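Local coordinates for protein xyloglucanase (PDB 2JEP) that hydrolyses the xyloglucan of plant cell walls, acting as a bacterial glycoside hydrolase of family 5, at residues F177-E182 with L222-W227; I259-H264 with Q315-V320. All coordinates share one frame; numbering follows the deposited sequence.

Contact 1: F177-E182 with L222-W227; sequences FESMNE and LLVPGW
Phe-177 O and Leu-223 N make one rung between two parallel strands, a bond of 2.8 Å that is almost straight at 171°. One residue on, Leu-223 O takes the N-H of Ser-179, 2.9 Å from Ser-179 N, and the same oxygen receives a CA-H...O contact from Glu-178 CA at 3.1 Å. Beyond that point the two backbones draw apart. Water 1 takes over, donating to Asn-181 O and to Gly-226 O, each 2.8 Å from the water oxygen, and so joins the two segments after their direct bonds have ended.

Glu-178 and Leu-223 run side by side into the barrel interior. With CG anti to the backbone N (chi1 177°) and the chain extended beyond it, Glu-178 passes along the Leu-223 methyl, CD to CD2 3.8 Å, while its carboxylate is met by Arg-87 in a salt bridge. Arg-87 also bonds Asn-181 OD1. On the outer face, Phe-177 CB rests against Leu-222 CD2 at 3.9 Å. Ser-179 OG sits 3.2 Å from Pro-225 CD, but its hydrogen bond is to Asn-203 OD1 of helix 193-211, whose ND2 in turn bonds Pro-225 O. The Pro-225 ring is also met by Met-180, CG to CG 4.0 Å.

Strands 175-178 and 222-225 are the fourth and fifth of the eight-stranded parallel TIM barrel of this family; the Asn-Glu pair just after strand 175-178, here Asn-181 and Glu-182, is consistent with the active-site pair of family 5 enzymes, the glutamate in the acid/base position.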
# COMPACT_ATOMS: atom_id res chain seq x y z
N PHE A 177 -9.35 -2.31 5.41
CA PHE A 177 -8.33 -3.25 5.85
C PHE A 177 -7.66 -3.85 4.61
O PHE A 177 -8.35 -4.27 3.68
CB PHE A 177 -8.89 -4.42 6.66
CG PHE A 177 -9.65 -4.05 7.92
CD1 PHE A 177 -9.45 -2.87 8.61
CD2 PHE A 177 -10.55 -4.95 8.45
CE1 PHE A 177 -10.17 -2.60 9.76
CE2 PHE A 177 -11.24 -4.69 9.62
CZ PHE A 177 -11.07 -3.50 10.26
N GLU A 178 -6.33 -3.93 4.64
CA GLU A 178 -5.50 -4.50 3.57
C GLU A 178 -4.82 -5.75 4.15
O GLU A 178 -4.14 -5.69 5.18
CB GLU A 178 -4.46 -3.45 3.14
CG GLU A 178 -3.49 -3.89 2.10
CD GLU A 178 -2.46 -2.84 1.77
OE1 GLU A 178 -2.39 -1.82 2.48
OE2 GLU A 178 -1.71 -3.02 0.79
N SER A 179 -5.03 -6.88 3.46
CA SER A 179 -4.70 -8.17 4.05
C SER A 179 -3.24 -8.35 4.42
O SER A 179 -2.92 -9.00 5.42
CB SER A 179 -5.09 -9.26 3.07
OG SER A 179 -4.39 -9.13 1.84
N MET A 180 -2.38 -7.78 3.59
CA MET A 180 -0.94 -7.92 3.73
C MET A 180 -0.33 -7.00 2.69
O MET A 180 -1.07 -6.30 1.99
CB MET A 180 -0.52 -9.40 3.55
CG MET A 180 -0.97 -9.99 2.25
SD MET A 180 -1.19 -11.80 2.34
CE MET A 180 -1.64 -12.17 0.66
N ASN A 181 0.99 -6.94 2.65
CA ASN A 181 1.69 -5.95 1.84
C ASN A 181 2.25 -6.59 0.57
O ASN A 181 1.48 -6.86 -0.36
CB ASN A 181 2.72 -5.21 2.72
CG ASN A 181 3.51 -4.18 1.96
OD1 ASN A 181 2.92 -3.41 1.19
ND2 ASN A 181 4.84 -4.15 2.15
N GLU A 182 3.55 -6.83 0.55
CA GLU A 182 4.26 -7.41 -0.60
C GLU A 182 4.72 -8.80 -0.20
O GLU A 182 5.67 -8.96 0.57
CB GLU A 182 5.46 -6.55 -0.98
CG GLU A 182 5.07 -5.16 -1.41
CD GLU A 182 6.25 -4.24 -1.72
OE1 GLU A 182 7.41 -4.56 -1.36
OE2 GLU A 182 6.00 -3.16 -2.34
N LEU A 222 -12.31 -4.29 1.69
CA LEU A 222 -11.11 -5.04 2.02
C LEU A 222 -10.21 -5.10 0.80
O LEU A 222 -10.67 -5.44 -0.30
CB LEU A 222 -11.50 -6.46 2.41
CG LEU A 222 -12.50 -6.61 3.57
CD1 LEU A 222 -12.80 -8.08 3.83
CD2 LEU A 222 -12.01 -5.92 4.81
N LEU A 223 -8.94 -4.76 0.99
CA LEU A 223 -7.96 -4.64 -0.08
C LEU A 223 -7.00 -5.84 -0.02
O LEU A 223 -6.47 -6.12 1.05
CB LEU A 223 -7.19 -3.33 0.10
CG LEU A 223 -6.02 -2.99 -0.83
CD1 LEU A 223 -6.54 -2.86 -2.26
CD2 LEU A 223 -5.31 -1.74 -0.41
N VAL A 224 -6.83 -6.52 -1.15
CA VAL A 224 -5.98 -7.70 -1.23
C VAL A 224 -5.03 -7.58 -2.42
O VAL A 224 -5.42 -7.11 -3.49
CB VAL A 224 -6.80 -9.02 -1.34
CG1 VAL A 224 -7.69 -9.16 -0.11
CG2 VAL A 224 -7.62 -9.11 -2.63
N PRO A 225 -3.77 -8.00 -2.24
CA PRO A 225 -2.85 -8.06 -3.35
C PRO A 225 -2.70 -9.44 -3.95
O PRO A 225 -3.11 -10.43 -3.36
CB PRO A 225 -1.53 -7.70 -2.67
CG PRO A 225 -1.64 -8.43 -1.35
CD PRO A 225 -3.11 -8.37 -0.98
N GLY A 226 -2.06 -9.47 -5.12
CA GLY A 226 -1.45 -10.68 -5.63
C GLY A 226 0.04 -10.72 -5.31
O GLY A 226 0.52 -10.08 -4.39
N TRP A 227 0.76 -11.53 -6.07
CA TRP A 227 2.16 -11.85 -5.79
C TRP A 227 3.05 -10.61 -5.85
O TRP A 227 3.17 -9.98 -6.91
CB TRP A 227 2.63 -12.86 -6.83
CG TRP A 227 4.00 -13.41 -6.62
CD1 TRP A 227 5.16 -12.98 -7.17
CD2 TRP A 227 4.32 -14.56 -5.83
NE1 TRP A 227 6.19 -13.79 -6.79
CE2 TRP A 227 5.71 -14.77 -5.95
CE3 TRP A 227 3.58 -15.44 -5.04
CZ2 TRP A 227 6.37 -15.81 -5.32
CZ3 TRP A 227 4.22 -16.48 -4.42
CH2 TRP A 227 5.61 -16.66 -4.56
O HOH W 1 1.75 -9.01 -2.17

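Contact 2: I259-H264 with Q315-V320; sequences IMISAH and QGYPVV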
# COMPACT_ATOMS: atom_id res chain seq x y z
N ILE A 259 -14.47 -5.93 -2.25
CA ILE A 259 -13.04 -6.26 -2.27
C ILE A 259 -12.38 -5.39 -3.33
O ILE A 259 -12.94 -5.16 -4.39
CB ILE A 259 -12.80 -7.75 -2.53
CG1 ILE A 259 -13.38 -8.57 -1.37
CG2 ILE A 259 -11.30 -8.04 -2.70
CD1 ILE A 259 -13.40 -10.03 -1.63
N MET A 260 -11.20 -4.87 -2.98
CA MET A 260 -10.37 -4.06 -3.88
C MET A 260 -9.06 -4.82 -4.10
O MET A 260 -8.66 -5.61 -3.24
CB MET A 260 -10.00 -2.73 -3.23
CG MET A 260 -11.12 -1.95 -2.63
SD MET A 260 -10.49 -0.50 -1.77
CE MET A 260 -11.95 0.59 -1.79
N ILE A 261 -8.37 -4.53 -5.20
CA ILE A 261 -7.13 -5.21 -5.55
C ILE A 261 -5.96 -4.23 -5.48
O ILE A 261 -6.02 -3.13 -6.00
CB ILE A 261 -7.19 -5.81 -6.97
CG1 ILE A 261 -8.46 -6.67 -7.16
CG2 ILE A 261 -5.97 -6.66 -7.27
CD1 ILE A 261 -8.62 -7.82 -6.16
N SER A 262 -4.89 -4.67 -4.80
CA SER A 262 -3.68 -3.87 -4.61
C SER A 262 -2.60 -4.21 -5.61
O SER A 262 -2.41 -5.37 -5.89
CB SER A 262 -3.13 -4.17 -3.24
OG SER A 262 -1.84 -3.67 -3.05
N ALA A 263 -1.91 -3.19 -6.13
CA ALA A 263 -0.62 -3.37 -6.80
C ALA A 263 0.24 -2.17 -6.44
O ALA A 263 -0.29 -1.11 -6.02
CB ALA A 263 -0.77 -3.51 -8.35
N HIS A 264 1.56 -2.35 -6.55
CA HIS A 264 2.53 -1.27 -6.32
C HIS A 264 3.29 -1.00 -7.61
O HIS A 264 3.42 -1.89 -8.43
CB HIS A 264 3.50 -1.64 -5.20
CG HIS A 264 2.86 -1.76 -3.85
ND1 HIS A 264 3.52 -2.26 -2.74
CD2 HIS A 264 1.58 -1.52 -3.46
CE1 HIS A 264 2.68 -2.26 -1.71
NE2 HIS A 264 1.50 -1.81 -2.11
N GLN A 315 -14.60 -5.69 -13.77
CA GLN A 315 -15.37 -6.75 -13.09
C GLN A 315 -15.96 -6.28 -11.77
O GLN A 315 -16.55 -7.07 -11.03
CB GLN A 315 -14.48 -7.97 -12.87
CG GLN A 315 -13.82 -8.54 -14.14
CD GLN A 315 -14.77 -8.70 -15.31
OE1 GLN A 315 -14.63 -8.04 -16.35
NE2 GLN A 315 -15.74 -9.59 -15.16
N GLY A 316 -15.78 -5.00 -11.46
CA GLY A 316 -16.36 -4.41 -10.27
C GLY A 316 -15.44 -4.32 -9.06
O GLY A 316 -15.88 -3.95 -7.97
N TYR A 317 -14.15 -4.62 -9.24
CA TYR A 317 -13.18 -4.49 -8.16
C TYR A 317 -12.41 -3.18 -8.31
O TYR A 317 -11.69 -3.01 -9.30
CB TYR A 317 -12.17 -5.64 -8.19
CG TYR A 317 -12.78 -7.01 -8.00
CD1 TYR A 317 -12.97 -7.52 -6.73
CD2 TYR A 317 -13.16 -7.80 -9.08
CE1 TYR A 317 -13.54 -8.75 -6.52
CE2 TYR A 317 -13.72 -9.05 -8.89
CZ TYR A 317 -13.90 -9.53 -7.60
OH TYR A 317 -14.43 -10.78 -7.39
N PRO A 318 -12.53 -2.28 -7.34
CA PRO A 318 -11.61 -1.14 -7.36
C PRO A 318 -10.16 -1.62 -7.29
O PRO A 318 -9.88 -2.65 -6.69
CB PRO A 318 -11.97 -0.37 -6.08
CG PRO A 318 -13.38 -0.78 -5.77
CD PRO A 318 -13.43 -2.23 -6.18
N VAL A 319 -9.27 -0.86 -7.90
CA VAL A 319 -7.83 -1.10 -7.81
C VAL A 319 -7.20 0.07 -7.08
O VAL A 319 -7.53 1.23 -7.35
CB VAL A 319 -7.22 -1.28 -9.21
CG1 VAL A 319 -5.69 -1.29 -9.17
CG2 VAL A 319 -7.74 -2.58 -9.83
N VAL A 320 -6.33 -0.27 -6.14
CA VAL A 320 -5.53 0.71 -5.43
C VAL A 320 -4.06 0.47 -5.77
O VAL A 320 -3.53 -0.61 -5.46
CB VAL A 320 -5.75 0.60 -3.90
CG1 VAL A 320 -4.87 1.61 -3.14
CG2 VAL A 320 -7.24 0.81 -3.55
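Pro-318 O accepts the N-H of Ile-261, 2.8 Å from Ile-261 N, and the same oxygen has Met-260 CA 3.2 Å away as a weaker CA-H neighbour. The ladder then goes on through Val-320 N to Ile-261 O at 2.9 Å and Ala-263 N to Val-320 O at 3.1 Å.

This ladder joins the sixth and seventh parallel strands of the TIM barrel, pairing Ile-261 with Val-319 and Ser-262 with Val-320, and it sorts the residues between two faces. Met-260, Ser-262 and Val-320 face the interior, where the Met-260 chain crosses the Pro-318 ring at about a right angle, CG to CB 3.9 Å, and carries SD to 3.9 Å from Val-320 CG2. Helix 35-42 packs on Met-260 and Pro-318 through Ile-38. Ile-261 and Val-319 turn outward onto helix 298-313, which ends in a Schellman motif at Gly-316.

Tyr-317 comes next, its CB 4.0 Å from Ile-261 CG1 where the two side chains cross at a slant. Its CG stands anti to the carbonyl carbon (chi1 -62°), which brings the ring edge to Ile-259 O; the oxygen lies near the ring plane, 3.3 Å from Tyr-317 CD1. That buried carbonyl has no hydrogen-bond partner in the model.

In the fold
From the N terminus, the chain lays down strand 175-178, runs out through helix 193-211 and returns as strand 222-225, where contact 1 closes the loop. Strand 259-265 follows, then helix 298-313 brings the chain back to strand 319-324 and contact 2 closes. The two contacts are thus in series, neither nested nor crossed, each joining successive strands of a beta-alpha-beta unit. Between them strands 222-225 and 259-265 are neighbours, bonded through Leu-222 O and Met-260 N at 2.8 Å, so four consecutive staves of the barrel are linked. At the C-terminal ends, Glu-182 OE2 and His-264 ND1, 2.7 Å apart, bring the contacts together.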